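Local coordinates for protein endo-1,4-beta-xylanase (Uncultured bacterium, PDB 7AX7) that removes acetyl groups from acetylated xylan with the help of a bound cobalt ion, as the carbohydrate esterase family 4 domain of a multidomain xylanase, at residues Met49-Gln52 with Val53-Gly56. Numbering follows the deposited sequence.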
loop_
_atom_site.group_PDB
_atom_site.type_symbol
_atom_site.label_atom_id
_atom_site.label_comp_id
_atom_site.label_asym_id
_atom_site.label_seq_id
_atom_site.Cartn_x
_atom_site.Cartn_y
_atom_site.Cartn_z
ATOM N N MET A 49 13.554 -1.437 4.347
ATOM C CA MET A 49 12.492 -1.993 5.182
ATOM C C MET A 49 12.722 -1.678 6.661
ATOM O O MET A 49 11.767 -1.413 7.400
ATOM C CB MET A 49 12.388 -3.502 4.954
ATOM C CG MET A 49 12.105 -3.873 3.492
ATOM S SD MET A 49 11.991 -5.647 3.187
ATOM C CE MET A 49 10.755 -6.132 4.401
ATOM N N GLN A 50 13.979 -1.711 7.116
ATOM C CA GLN A 50 14.249 -1.330 8.499
ATOM C C GLN A 50 13.819 0.109 8.758
ATOM O O GLN A 50 13.207 0.407 9.793
ATOM C CB GLN A 50 15.733 -1.504 8.823
ATOM C CG GLN A 50 16.222 -2.951 8.880
ATOM C CD GLN A 50 17.717 -3.025 9.142
ATOM O OE1 GLN A 50 18.510 -2.396 8.443
ATOM N NE2 GLN A 50 18.104 -3.783 10.164
ATOM N N ARG A 51 14.128 1.013 7.824
ATOM C CA ARG A 51 13.726 2.408 7.968
ATOM C C ARG A 51 12.205 2.560 7.910
ATOM O O ARG A 51 11.629 3.366 8.648
ATOM C CB ARG A 51 14.403 3.256 6.888
ATOM C CG ARG A 51 14.117 4.752 6.989
ATOM C CD ARG A 51 14.724 5.544 5.826
ATOM N NE ARG A 51 14.336 6.956 5.878
ATOM C CZ ARG A 51 14.458 7.811 4.868
ATOM N NH1 ARG A 51 14.954 7.411 3.701
ATOM N NH2 ARG A 51 14.060 9.068 5.016
ATOM N N GLN A 52 11.532 1.793 7.049
ATOM C CA GLN A 52 10.071 1.816 7.045
ATOM C C GLN A 52 9.522 1.492 8.432
ATOM O O GLN A 52 8.627 2.183 8.938
ATOM C CB GLN A 52 9.524 0.842 5.989
ATOM C CG GLN A 52 9.714 1.309 4.542
ATOM C CD GLN A 52 9.424 0.212 3.515
ATOM O OE1 GLN A 52 9.850 -0.931 3.672
ATOM N NE2 GLN A 52 8.701 0.564 2.461
ATOM N N VAL A 53 10.056 0.446 9.072
ATOM C CA VAL A 53 9.572 0.094 10.402
ATOM C C VAL A 53 9.927 1.189 11.414
ATOM O O VAL A 53 9.102 1.560 12.257
ATOM C CB VAL A 53 10.107 -1.291 10.821
ATOM C CG1 VAL A 53 9.799 -1.561 12.285
ATOM C CG2 VAL A 53 9.500 -2.397 9.929
ATOM N N ARG A 54 11.141 1.746 11.330
ATOM C CA ARG A 54 11.513 2.817 12.260
ATOM C C ARG A 54 10.540 3.983 12.188
ATOM O O ARG A 54 10.191 4.573 13.216
ATOM C CB ARG A 54 12.934 3.319 11.987
ATOM C CG ARG A 54 14.029 2.362 12.476
ATOM C CD ARG A 54 15.379 3.078 12.660
ATOM N NE ARG A 54 15.845 3.799 11.470
ATOM C CZ ARG A 54 16.436 3.233 10.421
ATOM N NH1 ARG A 54 16.628 1.921 10.376
ATOM N NH2 ARG A 54 16.834 3.980 9.405
ATOM N N MET A 55 10.100 4.338 10.985
ATOM C CA MET A 55 9.191 5.457 10.787
ATOM C C MET A 55 7.733 5.097 11.056
ATOM O O MET A 55 6.850 5.928 10.819
ATOM C CB MET A 55 9.329 5.991 9.359
ATOM C CG MET A 55 10.639 6.702 9.100
ATOM S SD MET A 55 10.921 7.038 7.357
ATOM C CE MET A 55 9.365 7.808 6.837
ATOM N N GLY A 56 7.455 3.884 11.521
ATOM C CA GLY A 56 6.077 3.512 11.766
ATOM C C GLY A 56 5.233 3.369 10.522
ATOM O O GLY A 56 4.006 3.476 10.603
#
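Arg-54 folds back over the preceding turn of its helix and lays one face of its guanidinium on the backbone of Arg-51, whose CA sits 3.6 Å above the guanidinium plane, toward its rim. The chain reaches back because it bends at chi3 (-54°), bringing NH2 to 3.6 Å from CB of Arg-51 while NH1 stays near CB of Gln-50. Arginine suits this exposed surface, where its flat head can rest on the aliphatic base of a neighbour. The Arg-51 side chain crosses that of Arg-54 at about a right angle and runs out extended, with CG anti to the backbone N (chi1 -177°). Its NE lies 5.2 Å from NH2 of Arg-54, and this nearness of like charges is probably eased by the salt bridges that NH2 of Arg-51 makes with Asp-23 and Glu-26 of helix 16-28. On its other flank Met-55 lends a bent, flexible thioether: SD comes obliquely to 3.7 Å from NE of Arg-51, and both residues touch Leu-22. Helix 46-54 is the crossover of a parallel beta-alpha-beta unit between strands 33-36 and 58-61 in the NodB-type deacetylase fold, and here it ends. Its last turns are held by bonds from Val-53 N to Met-49 O, Arg-54 N to Gln-50 O and Met-55 N to Arg-51 O (3.0 Å). Gly-56 then takes positive phi (68°), readily adopted without a side chain, in a Schellman motif, its N bonded to Val-53 O at 2.9 Å. Val-53 sets CG2 3.5 Å from Met-49 O, its compact branches also meeting Leu-59 and Val-92.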